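Enterotoxin type A (PDB 1DYQ) is an engineered vaccine form of a superantigen that activates host T cells by binding MHC class II, partly through zinc, and T-cell receptors, and causes staphylococcal food poisoning. Local coordinates at residues Arg182-His188 / His226-Tyr232. The protein carries 3 engineered substitutions. Residues are numbered along the deposited sequence; the frame is centred on the assembly and turned at random.
Sequences RGLIVFH and HIDIYLY. With ZN (zinc ion), chain B.
H188 and H226 pair at one end of two antiparallel strands, 182-188 and 226-232, and illustrate how a regular sheet can present a metal site on one face. Zinc is bound by H188 ND1 at 2.3 Å, by H226 NE2 at 2.2 Å and by D228 OD2 at 2.2 Å. With H226 CG between its backbone N and carbonyl carbon (chi1 65°), the ring swings toward H188, whose CB lies over one of its faces, a CH-pi contact 4.0 Å from CB to the H226 ring centroid. The imidazole planes meet obliquely, at 57°.

Eight backbone hydrogen bonds couple the strands, two at each of the pairs R182-Y232, L184-Y230, V186-D228 and H188-H226. At the far end of the zinc-bearing face the R182 guanidinium lies flat on the Y232 ring, a cation-pi stack with R182 CZ 4.3 Å from the centroid of the Y232 ring, while R182 NE forms a salt bridge with S234 OXT. Between these ends, L184 CD2 packs 3.6 Å from Y230 CD1.

The other face is apolar: I185 CG1 meets I227 CG2 and I229 CG1, and I185 and F187 pack on helix 153-168. The paired strands belong to the beta-grasp domain of the staphylococcal and streptococcal toxin family, and in this toxin they carry the zinc site of its zinc-dependent binding to MHC class II.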
loop_
_atom_site.group_PDB
_atom_site.type_symbol
_atom_site.label_atom_id
_atom_site.label_comp_id
_atom_site.label_asym_id
_atom_site.label_seq_id
_atom_site.Cartn_x
_atom_site.Cartn_y
_atom_site.Cartn_z
ATOM N N ARG A 182 -10.099 6.295 15.373
ATOM C CA ARG A 182 -9.963 7.111 14.186
ATOM C C ARG A 182 -8.461 7.270 13.869
ATOM O O ARG A 182 -7.626 7.241 14.745
ATOM C CB ARG A 182 -10.537 8.524 14.375
ATOM C CG ARG A 182 -12.020 8.595 14.634
ATOM C CD ARG A 182 -12.496 10.039 14.807
ATOM N NE ARG A 182 -11.908 10.643 15.997
ATOM C CZ ARG A 182 -11.490 11.906 16.074
ATOM N NH1 ARG A 182 -11.561 12.704 15.025
ATOM N NH2 ARG A 182 -10.984 12.365 17.211
ATOM N N GLY A 183 -8.169 7.477 12.576
ATOM C CA GLY A 183 -6.743 7.644 12.231
ATOM C C GLY A 183 -6.546 8.148 10.812
ATOM O O GLY A 183 -7.364 7.911 9.927
ATOM N N LEU A 184 -5.509 8.966 10.661
ATOM C CA LEU A 184 -5.156 9.608 9.401
ATOM C C LEU A 184 -3.648 9.453 9.142
ATOM O O LEU A 184 -2.835 9.510 10.048
ATOM C CB LEU A 184 -5.445 11.126 9.524
ATOM C CG LEU A 184 -4.907 11.983 8.368
ATOM C CD1 LEU A 184 -5.702 11.721 7.104
ATOM C CD2 LEU A 184 -5.044 13.469 8.742
ATOM N N ILE A 185 -3.304 9.098 7.889
ATOM C CA ILE A 185 -1.887 9.038 7.512
ATOM C C ILE A 185 -1.648 9.977 6.328
ATOM O O ILE A 185 -2.470 10.107 5.433
ATOM C CB ILE A 185 -1.421 7.620 7.161
ATOM C CG1 ILE A 185 0.086 7.606 6.826
ATOM C CG2 ILE A 185 -2.223 7.058 5.990
ATOM C CD1 ILE A 185 0.694 6.202 6.945
ATOM N N VAL A 186 -0.585 10.766 6.454
ATOM C CA VAL A 186 -0.227 11.758 5.450
ATOM C C VAL A 186 1.221 11.531 4.998
ATOM O O VAL A 186 2.151 11.396 5.771
ATOM C CB VAL A 186 -0.343 13.185 6.035
ATOM C CG1 VAL A 186 0.005 14.241 5.005
ATOM C CG2 VAL A 186 -1.738 13.431 6.598
ATOM N N PHE A 187 1.362 11.497 3.662
ATOM C CA PHE A 187 2.665 11.329 3.022
ATOM C C PHE A 187 3.110 12.718 2.539
ATOM O O PHE A 187 2.676 13.266 1.565
ATOM C CB PHE A 187 2.522 10.333 1.842
ATOM C CG PHE A 187 2.011 8.982 2.325
ATOM C CD1 PHE A 187 2.832 8.040 2.822
ATOM C CD2 PHE A 187 0.619 8.756 2.276
ATOM C CE1 PHE A 187 2.356 6.825 3.330
ATOM C CE2 PHE A 187 0.125 7.547 2.800
ATOM C CZ PHE A 187 0.977 6.613 3.300
ATOM N N HIS A 188 3.889 13.344 3.470
ATOM C CA HIS A 188 4.152 14.772 3.354
ATOM C C HIS A 188 5.414 15.070 2.560
ATOM O O HIS A 188 6.516 15.011 3.060
ATOM C CB HIS A 188 4.265 15.405 4.751
ATOM C CG HIS A 188 4.066 16.908 4.697
ATOM N ND1 HIS A 188 3.865 17.574 5.883
ATOM C CD2 HIS A 188 3.964 17.822 3.753
ATOM C CE1 HIS A 188 3.712 18.863 5.689
ATOM N NE2 HIS A 188 3.765 19.050 4.367
ATOM N N HIS A 226 8.471 13.145 4.672
ATOM C CA HIS A 226 8.250 12.407 5.937
ATOM C C HIS A 226 6.760 12.039 5.996
ATOM O O HIS A 226 6.007 12.431 5.123
ATOM C CB HIS A 226 8.673 13.228 7.148
ATOM C CG HIS A 226 7.840 14.450 7.320
ATOM N ND1 HIS A 226 8.166 15.668 6.789
ATOM C CD2 HIS A 226 6.630 14.605 7.927
ATOM C CE1 HIS A 226 7.225 16.552 7.043
ATOM N NE2 HIS A 226 6.321 15.924 7.729
ATOM N N ILE A 227 6.412 11.257 7.000
ATOM C CA ILE A 227 5.036 10.776 7.145
ATOM C C ILE A 227 4.477 11.306 8.490
ATOM O O ILE A 227 5.180 11.215 9.480
ATOM C CB ILE A 227 5.057 9.232 7.166
ATOM C CG1 ILE A 227 5.301 8.745 5.710
ATOM C CG2 ILE A 227 3.731 8.686 7.676
ATOM C CD1 ILE A 227 5.641 7.260 5.639
ATOM N N ASP A 228 3.218 11.678 8.438
ATOM C CA ASP A 228 2.509 12.092 9.646
ATOM C C ASP A 228 1.335 11.138 9.904
ATOM O O ASP A 228 0.589 10.847 8.979
ATOM C CB ASP A 228 1.915 13.500 9.527
ATOM C CG ASP A 228 2.968 14.523 9.197
ATOM O OD1 ASP A 228 4.005 14.611 9.869
ATOM O OD2 ASP A 228 2.731 15.120 8.115
ATOM N N ILE A 229 1.251 10.697 11.140
ATOM C CA ILE A 229 0.178 9.781 11.540
ATOM C C ILE A 229 -0.560 10.374 12.742
ATOM O O ILE A 229 0.124 10.733 13.726
ATOM C CB ILE A 229 0.760 8.402 11.865
ATOM C CG1 ILE A 229 1.331 7.771 10.550
ATOM C CG2 ILE A 229 -0.342 7.479 12.386
ATOM C CD1 ILE A 229 2.067 6.483 10.794
ATOM N N TYR A 230 -1.836 10.514 12.632
ATOM C CA TYR A 230 -2.697 11.018 13.719
ATOM C C TYR A 230 -3.677 9.908 14.128
ATOM O O TYR A 230 -4.484 9.492 13.287
ATOM C CB TYR A 230 -3.491 12.228 13.223
ATOM C CG TYR A 230 -2.651 13.299 12.568
ATOM C CD1 TYR A 230 -2.391 13.281 11.201
ATOM C CD2 TYR A 230 -2.083 14.331 13.326
ATOM C CE1 TYR A 230 -1.595 14.231 10.607
ATOM C CE2 TYR A 230 -1.305 15.303 12.726
ATOM C CZ TYR A 230 -1.067 15.251 11.380
ATOM O OH TYR A 230 -0.274 16.201 10.760
ATOM N N LEU A 231 -3.577 9.457 15.358
ATOM C CA LEU A 231 -4.437 8.394 15.869
ATOM C C LEU A 231 -5.247 8.945 17.081
ATOM O O LEU A 231 -4.716 9.746 17.828
ATOM C CB LEU A 231 -3.632 7.215 16.343
ATOM C CG LEU A 231 -2.593 6.613 15.369
ATOM C CD1 LEU A 231 -1.819 5.525 16.055
ATOM C CD2 LEU A 231 -3.350 6.085 14.140
ATOM N N TYR A 232 -6.484 8.506 17.139
ATOM C CA TYR A 232 -7.369 8.953 18.249
ATOM C C TYR A 232 -8.058 7.734 18.846
ATOM O O TYR A 232 -8.475 6.835 18.124
ATOM C CB TYR A 232 -8.407 9.925 17.711
ATOM C CG TYR A 232 -7.820 11.102 16.957
ATOM C CD1 TYR A 232 -7.557 10.992 15.588
ATOM C CD2 TYR A 232 -7.451 12.267 17.605
ATOM C CE1 TYR A 232 -6.965 12.024 14.896
ATOM C CE2 TYR A 232 -6.883 13.319 16.908
ATOM C CZ TYR A 232 -6.641 13.189 15.555
ATOM O OH TYR A 232 -6.060 14.222 14.853
HETATM ZN ZN ZN B . 4.239 16.676 7.929
#